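Long-range contacts in nucleoporin nup120 (Schizosaccharomyces pombe, PDB 4GQ2), which serves as a structural constituent of the nuclear pore complex, the assembly through which transport between nucleus and cytoplasm passes: residues I693-I697 / L725-W729; I549-E554 / I685-V691; G574-L578 / I650-R656. All blocks are in the same frame, centred on the assembly; numbering follows the deposited sequence.

Overall arrangement
After the last strand of the beta-propeller region, 539-544, the chain enters helix 548-553, where interaction 2 opens. Before it closes, helix 571-585 and helix 646-658 meet in interaction 3, which joins residues 72 apart and lies wholly within the longer loop of interaction 2. That loop closes on the middle of the long helix 672-703. A few residues further along the same helix interaction 1 opens, and it closes on helix 719-739; it follows the other two in series, and none of the loops cross. Phe-696 of interaction 1 packs on Leu-578 and Ile-650 of interaction 3, and Phe-552 of interaction 2 packs on Tyr-575 and Leu-653.

Interaction 1 of 3, residues I693-I697 / L725-W729; sequences IEGFI and LLEDW
Two neighbouring helices, 672-703 and 719-739, pack roughly antiparallel through Ile-693, Ile-697, Leu-725 and Trp-729; the axes of the two short segments approach to 9.7 Å, with their N-to-C directions 149° apart. Ile-693 sits at the closest part of the backbones: its CG2 branch rests 3.4 Å from Leu-725 O and 3.8 Å from Trp-729 CB, while CD1 reaches on to Asp-728 CB at 3.7 Å, the two side chains crossing at about a right angle. One turn on, Ile-697 and Leu-725 run past each other in opposite senses, CG1 of the former 4.0 Å from CB of the latter. Ile-697 CD1 then meets Leu-726 CD2 at 4.1 Å, and Leu-725 CD1 also lies 3.7 Å from Phe-696 CB. The pair belongs to the helical domain characteristic of the Nup120 family, where helix 590-605 covers Leu-726 and Trp-729, and helix 646-658 packs on Phe-696. Its one direct polar bond across the two segments is buried. Trp-729 NE1 donates to Glu-694 OE2 over 2.8 Å with an almost straight N-H angle of 175°; OE2 accepts through its anti lone pair and lies in the indole plane. The carboxylate itself is inclined to that plane. Trp-729 has CG anti to its own N (chi1 -170°), which swings the indole N-H toward the extended Glu-694 chain. OE2 also makes a salt bridge to Arg-597 and OE1 is hydrogen-bonded to His-585, so both oxygens are tied; Asp-728 directs its charge to Arg-658.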
# COMPACT_ATOMS: atom_id res chain seq x y z
N ILE A 693 -12.62 4.55 -16.08
CA ILE A 693 -12.04 5.75 -16.68
C ILE A 693 -11.13 5.41 -17.86
O ILE A 693 -11.19 6.05 -18.91
CB ILE A 693 -11.24 6.56 -15.64
CG1 ILE A 693 -12.18 7.17 -14.60
CG2 ILE A 693 -10.40 7.63 -16.31
CD1 ILE A 693 -11.54 7.41 -13.24
N GLU A 694 -10.30 4.38 -17.67
CA GLU A 694 -9.41 3.93 -18.73
C GLU A 694 -10.18 3.51 -19.98
O GLU A 694 -9.81 3.87 -21.10
CB GLU A 694 -8.50 2.81 -18.23
CG GLU A 694 -7.35 3.32 -17.36
CD GLU A 694 -6.72 2.24 -16.50
OE1 GLU A 694 -7.14 1.07 -16.58
OE2 GLU A 694 -5.78 2.57 -15.73
N GLY A 695 -11.26 2.74 -19.78
CA GLY A 695 -12.09 2.30 -20.90
C GLY A 695 -12.55 3.48 -21.75
O GLY A 695 -12.50 3.41 -22.98
N PHE A 696 -12.97 4.56 -21.10
CA PHE A 696 -13.44 5.76 -21.78
C PHE A 696 -12.30 6.47 -22.52
O PHE A 696 -12.44 6.82 -23.70
CB PHE A 696 -14.14 6.72 -20.80
CG PHE A 696 -15.47 6.23 -20.31
CD1 PHE A 696 -16.49 5.90 -21.20
CD2 PHE A 696 -15.72 6.11 -18.94
CE1 PHE A 696 -17.72 5.45 -20.74
CE2 PHE A 696 -16.95 5.66 -18.48
CZ PHE A 696 -17.95 5.33 -19.37
N ILE A 697 -11.18 6.66 -21.83
CA ILE A 697 -9.96 7.17 -22.45
C ILE A 697 -9.60 6.34 -23.69
O ILE A 697 -9.32 6.90 -24.74
CB ILE A 697 -8.76 7.22 -21.47
CG1 ILE A 697 -9.01 8.28 -20.39
CG2 ILE A 697 -7.46 7.52 -22.21
CD1 ILE A 697 -8.03 8.24 -19.22
N LEU A 725 -11.36 13.25 -17.85
CA LEU A 725 -11.09 11.85 -17.55
C LEU A 725 -9.65 11.63 -17.09
O LEU A 725 -9.40 10.85 -16.17
CB LEU A 725 -11.40 10.97 -18.76
CG LEU A 725 -12.89 10.80 -19.08
CD1 LEU A 725 -13.03 10.18 -20.45
CD2 LEU A 725 -13.60 9.96 -18.03
N LEU A 726 -8.73 12.35 -17.72
CA LEU A 726 -7.32 12.29 -17.36
C LEU A 726 -7.13 12.79 -15.93
O LEU A 726 -6.28 12.28 -15.19
CB LEU A 726 -6.47 13.14 -18.31
CG LEU A 726 -5.97 12.54 -19.62
CD1 LEU A 726 -5.11 13.56 -20.34
CD2 LEU A 726 -5.19 11.25 -19.39
N GLU A 727 -7.93 13.77 -15.55
CA GLU A 727 -7.83 14.32 -14.21
C GLU A 727 -8.38 13.34 -13.18
O GLU A 727 -7.80 13.17 -12.12
CB GLU A 727 -8.55 15.66 -14.13
CG GLU A 727 -8.21 16.43 -12.86
CD GLU A 727 -6.71 16.48 -12.57
OE1 GLU A 727 -5.97 17.08 -13.39
OE2 GLU A 727 -6.28 15.92 -11.53
N ASP A 728 -9.50 12.70 -13.52
CA ASP A 728 -10.06 11.63 -12.72
C ASP A 728 -9.02 10.50 -12.57
O ASP A 728 -8.71 10.06 -11.45
CB ASP A 728 -11.33 11.09 -13.39
CG ASP A 728 -12.53 12.01 -13.20
OD1 ASP A 728 -12.43 12.99 -12.43
OD2 ASP A 728 -13.57 11.75 -13.82
N TRP A 729 -8.49 10.04 -13.70
CA TRP A 729 -7.49 8.98 -13.72
C TRP A 729 -6.38 9.30 -12.77
O TRP A 729 -5.97 8.44 -11.99
CB TRP A 729 -6.93 8.75 -15.12
CG TRP A 729 -6.08 7.51 -15.16
CD1 TRP A 729 -6.49 6.20 -15.41
CD2 TRP A 729 -4.63 7.41 -14.90
NE1 TRP A 729 -5.43 5.33 -15.33
CE2 TRP A 729 -4.28 5.98 -15.02
CE3 TRP A 729 -3.62 8.33 -14.58
CZ2 TRP A 729 -2.98 5.52 -14.83
CZ3 TRP A 729 -2.31 7.85 -14.40
CH2 TRP A 729 -2.00 6.48 -14.52

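Interaction 2 of 3, residues I549-E554 / I685-V691; sequences IESFDE and ILKKFQV
Ile-549 lies flat against one face of the Phe-689 ring. Its CG1 stands 3.8 Å from the ring centroid, 8° off the normal, a CH-pi contact almost exactly over the centre; CD1 covers one side of the ring, coming 3.8 Å from Phe-689 CD1, and CG2 extends beyond the other to meet Ile-685 CG2 at the same 3.8 Å. Ile-685 turns its CD1 against the carboxylate end of Glu-550, 3.4 Å from CD, the two chains roughly perpendicular. Beside this apolar patch Lys-688 stretches across helix 548-553. Its methylene chain passes over Asp-553 at about a right angle, CD 3.5 Å from Asp-553 CB and CE 3.5 Å from Asp-553 OD2, before a bend at the last torsion (chi4 82°) turns the ammonium toward Glu-550. The resulting salt bridge is long, Lys-688 NZ to Glu-550 OE2 3.8 Å, and the carboxylates of Asp-553 and Glu-554 stand farther from NZ, so the lysine probably feels a diffuse negative field more than one tight partner.

In the second shell, Glu-550 is held by its other oxygen: OE1 is bridged to Arg-544 and hydrogen-bonded to Tyr-547 N, which probably helps to hold the carboxylate beside Lys-688. Glu-554, poorly ordered, has its main partner in Lys-6. Phe-689 also touches Phe-660, and its ring meets that of Phe-803. The two helix segments cross at 58° with their axes 9.4 Å apart. Arg-544 and Lys-6 come from neighbouring strands of one sheet, and helix 548-553 follows strand 539-544 after a short link, so this oblique helix-helix packing sits where the beta-propeller region passes into the helical region.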
# COMPACT_ATOMS: atom_id res chain seq x y z
N ILE A 549 -20.70 2.37 -9.69
CA ILE A 549 -19.47 1.94 -10.34
C ILE A 549 -19.30 0.42 -10.28
O ILE A 549 -18.88 -0.21 -11.25
CB ILE A 549 -18.23 2.72 -9.79
CG1 ILE A 549 -17.00 2.49 -10.67
CG2 ILE A 549 -17.97 2.38 -8.34
CD1 ILE A 549 -17.17 2.99 -12.09
N GLU A 550 -19.68 -0.17 -9.14
CA GLU A 550 -19.62 -1.62 -8.95
C GLU A 550 -20.56 -2.37 -9.90
O GLU A 550 -20.11 -3.27 -10.61
CB GLU A 550 -19.89 -1.99 -7.49
CG GLU A 550 -18.97 -1.26 -6.52
CD GLU A 550 -19.02 -1.82 -5.12
OE1 GLU A 550 -19.65 -1.17 -4.26
OE2 GLU A 550 -18.42 -2.89 -4.87
N SER A 551 -21.84 -1.98 -9.92
CA SER A 551 -22.82 -2.52 -10.89
C SER A 551 -22.31 -2.47 -12.34
O SER A 551 -22.50 -3.42 -13.10
CB SER A 551 -24.14 -1.76 -10.81
OG SER A 551 -24.56 -1.58 -9.46
N PHE A 552 -21.67 -1.37 -12.71
CA PHE A 552 -21.15 -1.19 -14.07
C PHE A 552 -19.88 -1.99 -14.37
O PHE A 552 -19.52 -2.17 -15.54
CB PHE A 552 -20.94 0.29 -14.38
CG PHE A 552 -22.21 1.04 -14.67
CD1 PHE A 552 -22.92 1.64 -13.64
CD2 PHE A 552 -22.70 1.12 -15.96
CE1 PHE A 552 -24.09 2.32 -13.90
CE2 PHE A 552 -23.87 1.81 -16.23
CZ PHE A 552 -24.57 2.41 -15.19
N ASP A 553 -19.20 -2.45 -13.33
CA ASP A 553 -17.98 -3.24 -13.49
C ASP A 553 -18.32 -4.70 -13.77
O ASP A 553 -17.89 -5.26 -14.78
CB ASP A 553 -17.10 -3.13 -12.25
CG ASP A 553 -15.67 -3.58 -12.50
OD1 ASP A 553 -14.95 -2.88 -13.25
OD2 ASP A 553 -15.25 -4.61 -11.92
N GLU A 554 -19.09 -5.31 -12.87
CA GLU A 554 -19.48 -6.72 -13.01
C GLU A 554 -20.65 -6.90 -13.97
O GLU A 554 -21.63 -6.15 -13.93
CB GLU A 554 -19.76 -7.36 -11.64
CG GLU A 554 -20.56 -6.50 -10.67
CD GLU A 554 -20.08 -6.63 -9.24
OE1 GLU A 554 -18.97 -6.13 -8.92
OE2 GLU A 554 -20.82 -7.21 -8.42
N ILE A 685 -13.33 0.27 -4.53
CA ILE A 685 -14.07 1.18 -5.41
C ILE A 685 -13.15 1.84 -6.44
O ILE A 685 -13.48 1.90 -7.63
CB ILE A 685 -14.84 2.26 -4.60
CG1 ILE A 685 -15.83 1.63 -3.62
CG2 ILE A 685 -15.58 3.21 -5.54
CD1 ILE A 685 -16.62 0.47 -4.18
N LEU A 686 -12.00 2.33 -5.98
CA LEU A 686 -11.04 3.03 -6.85
C LEU A 686 -10.49 2.18 -8.00
O LEU A 686 -10.19 2.72 -9.05
CB LEU A 686 -9.90 3.63 -6.04
CG LEU A 686 -10.25 4.77 -5.07
CD1 LEU A 686 -9.08 5.06 -4.17
CD2 LEU A 686 -10.68 6.04 -5.79
N LYS A 687 -10.42 0.90 -7.80
CA LYS A 687 -9.98 0.02 -8.83
C LYS A 687 -10.97 -0.08 -9.95
O LYS A 687 -10.62 -0.14 -11.07
CB LYS A 687 -9.74 -1.35 -8.28
CG LYS A 687 -8.34 -1.59 -7.84
CD LYS A 687 -8.32 -2.78 -6.93
CE LYS A 687 -6.96 -3.40 -6.88
NZ LYS A 687 -6.65 -3.83 -5.51
N LYS A 688 -12.23 -0.12 -9.61
CA LYS A 688 -13.30 -0.13 -10.59
C LYS A 688 -13.41 1.22 -11.29
O LYS A 688 -13.56 1.28 -12.50
CB LYS A 688 -14.62 -0.57 -9.95
CG LYS A 688 -14.51 -1.91 -9.24
CD LYS A 688 -15.86 -2.56 -8.99
CE LYS A 688 -15.71 -3.99 -8.47
NZ LYS A 688 -15.46 -3.99 -7.00
N PHE A 689 -13.25 2.31 -10.55
CA PHE A 689 -13.17 3.62 -11.18
C PHE A 689 -12.05 3.73 -12.22
O PHE A 689 -12.29 4.16 -13.35
CB PHE A 689 -13.08 4.75 -10.13
CG PHE A 689 -14.42 5.31 -9.74
CD1 PHE A 689 -15.22 5.94 -10.68
CD2 PHE A 689 -14.88 5.20 -8.44
CE1 PHE A 689 -16.46 6.45 -10.33
CE2 PHE A 689 -16.12 5.72 -8.08
CZ PHE A 689 -16.91 6.35 -9.02
N GLN A 690 -10.83 3.33 -11.84
CA GLN A 690 -9.66 3.37 -12.74
C GLN A 690 -9.88 2.59 -14.05
O GLN A 690 -9.63 3.11 -15.13
CB GLN A 690 -8.41 2.85 -12.02
CG GLN A 690 -7.18 2.78 -12.92
CD GLN A 690 -5.95 2.24 -12.20
OE1 GLN A 690 -4.92 2.92 -12.12
NE2 GLN A 690 -6.05 1.04 -11.67
N VAL A 691 -10.33 1.35 -13.93
CA VAL A 691 -10.66 0.53 -15.10
C VAL A 691 -11.76 1.20 -15.95
O VAL A 691 -11.67 1.22 -17.18
CB VAL A 691 -11.04 -0.91 -14.66
CG1 VAL A 691 -11.74 -1.70 -15.76
CG2 VAL A 691 -9.80 -1.64 -14.14

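Interaction 3 of 3, residues G574-L578 / I650-R656; sequences GYQIL and IDSLIQR
Arg-656 NH2 and Tyr-575 OH come within 2.7 Å in a hydrogen bond that is short but weak, its N-H...O angle bent to 125°. The guanidinium, brought round by bends at chi2 and chi3, arrives at the edge of the phenol ring and almost coplanar with it, so NH2 also sits 3.4 Å from Tyr-575 CE1. Next to this polar edge Leu-653 spreads both methyls over helix 571-585. CD1 approaches the same ring obliquely, 4.1 Å from Tyr-575 CE1, while CD2 settles on the backbone, 3.3 Å from Gly-574 O, and touches Leu-578 CB at 3.7 Å. Gly-574 presents bare backbone at the crossing, and its CA comes as near as 5.2 Å to the CA of Ile-650. The two segments cross almost perpendicularly, at 82° with axes 9.1 Å apart, and this steep crossing packs helix 571-585 onto helix 646-658 of the Nup120 helical domain. At the far end of the contact Ile-577 and Ile-650 meet methyl to methyl, CG2 to CG2 at a tight 3.4 Å, with their side chains about square to one another. Ile-650 holds CG1 at a chi1 of 32°, away from a staggered position, which suggests some strain in this close fit. Phe-696 of helix 672-703 packs on Leu-578, Ile-650 and Ile-654. Phe-552 of helix 548-553 meets the Tyr-575 ring edge-to-face and also lies against Leu-653 and Arg-656, though that phenylalanine is poorly ordered.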
# COMPACT_ATOMS: atom_id res chain seq x y z
N GLY A 574 -26.41 5.24 -23.26
CA GLY A 574 -25.24 5.48 -22.43
C GLY A 574 -24.65 4.19 -21.90
O GLY A 574 -23.43 3.97 -21.95
N TYR A 575 -25.53 3.32 -21.39
CA TYR A 575 -25.15 1.99 -20.94
C TYR A 575 -24.43 1.22 -22.04
O TYR A 575 -23.37 0.62 -21.80
CB TYR A 575 -26.39 1.21 -20.49
CG TYR A 575 -26.83 1.49 -19.07
CD1 TYR A 575 -26.57 2.72 -18.46
CD2 TYR A 575 -27.53 0.53 -18.35
CE1 TYR A 575 -26.99 2.98 -17.17
CE2 TYR A 575 -27.95 0.78 -17.05
CZ TYR A 575 -27.68 2.01 -16.47
OH TYR A 575 -28.09 2.26 -15.18
N GLN A 576 -25.00 1.25 -23.24
CA GLN A 576 -24.43 0.57 -24.40
C GLN A 576 -22.99 1.00 -24.70
O GLN A 576 -22.14 0.16 -24.98
CB GLN A 576 -25.31 0.76 -25.63
CG GLN A 576 -26.65 0.05 -25.50
CD GLN A 576 -27.57 0.28 -26.69
OE1 GLN A 576 -27.46 1.28 -27.41
NE2 GLN A 576 -28.49 -0.65 -26.90
N ILE A 577 -22.74 2.31 -24.63
CA ILE A 577 -21.41 2.87 -24.86
C ILE A 577 -20.44 2.47 -23.74
O ILE A 577 -19.27 2.18 -24.00
CB ILE A 577 -21.42 4.40 -25.01
CG1 ILE A 577 -22.49 4.85 -26.02
CG2 ILE A 577 -20.05 4.91 -25.45
CD1 ILE A 577 -22.96 6.28 -25.85
N LEU A 578 -20.93 2.46 -22.50
CA LEU A 578 -20.11 2.01 -21.37
C LEU A 578 -19.61 0.59 -21.63
O LEU A 578 -18.42 0.31 -21.45
CB LEU A 578 -20.88 2.12 -20.04
CG LEU A 578 -20.28 1.63 -18.70
CD1 LEU A 578 -20.53 0.13 -18.51
CD2 LEU A 578 -18.80 1.97 -18.52
N ILE A 650 -22.63 9.49 -23.00
CA ILE A 650 -21.56 9.12 -22.07
C ILE A 650 -21.17 10.23 -21.13
O ILE A 650 -20.85 9.97 -19.97
CB ILE A 650 -20.29 8.54 -22.73
CG1 ILE A 650 -20.05 9.16 -24.11
CG2 ILE A 650 -20.38 7.03 -22.76
CD1 ILE A 650 -18.76 8.73 -24.78
N ASP A 651 -21.24 11.47 -21.61
CA ASP A 651 -21.05 12.64 -20.76
C ASP A 651 -21.97 12.57 -19.55
O ASP A 651 -21.52 12.75 -18.42
CB ASP A 651 -21.30 13.93 -21.56
CG ASP A 651 -20.50 15.11 -21.05
OD1 ASP A 651 -20.67 15.48 -19.87
OD2 ASP A 651 -19.71 15.67 -21.84
N SER A 652 -23.25 12.27 -19.79
CA SER A 652 -24.24 12.14 -18.72
C SER A 652 -23.99 10.94 -17.81
O SER A 652 -24.09 11.05 -16.59
CB SER A 652 -25.66 12.06 -19.29
OG SER A 652 -26.01 13.27 -19.95
N LEU A 653 -23.67 9.80 -18.42
CA LEU A 653 -23.34 8.60 -17.65
C LEU A 653 -22.09 8.82 -16.79
O LEU A 653 -22.09 8.47 -15.61
CB LEU A 653 -23.19 7.37 -18.56
CG LEU A 653 -23.03 6.02 -17.85
CD1 LEU A 653 -24.06 5.82 -16.75
CD2 LEU A 653 -23.09 4.88 -18.84
N ILE A 654 -21.05 9.42 -17.37
CA ILE A 654 -19.84 9.79 -16.62
C ILE A 654 -20.19 10.74 -15.47
O ILE A 654 -19.58 10.66 -14.40
CB ILE A 654 -18.74 10.38 -17.53
CG1 ILE A 654 -18.08 9.26 -18.33
CG2 ILE A 654 -17.67 11.12 -16.73
CD1 ILE A 654 -17.46 9.72 -19.64
N GLN A 655 -21.16 11.61 -15.69
CA GLN A 655 -21.63 12.49 -14.62
C GLN A 655 -22.30 11.68 -13.51
O GLN A 655 -22.06 11.94 -12.34
CB GLN A 655 -22.55 13.59 -15.16
CG GLN A 655 -21.84 14.74 -15.86
CD GLN A 655 -20.98 15.58 -14.93
OE1 GLN A 655 -19.77 15.71 -15.14
NE2 GLN A 655 -21.60 16.16 -13.90
N ARG A 656 -23.12 10.70 -13.88
CA ARG A 656 -23.78 9.83 -12.90
C ARG A 656 -22.78 9.06 -12.04
O ARG A 656 -22.95 8.98 -10.82
CB ARG A 656 -24.72 8.83 -13.58
CG ARG A 656 -26.12 9.34 -13.85
CD ARG A 656 -27.18 8.35 -13.38
NE ARG A 656 -27.18 7.10 -14.14
CZ ARG A 656 -27.70 5.95 -13.70
NH1 ARG A 656 -28.27 5.88 -12.50
NH2 ARG A 656 -27.65 4.87 -14.47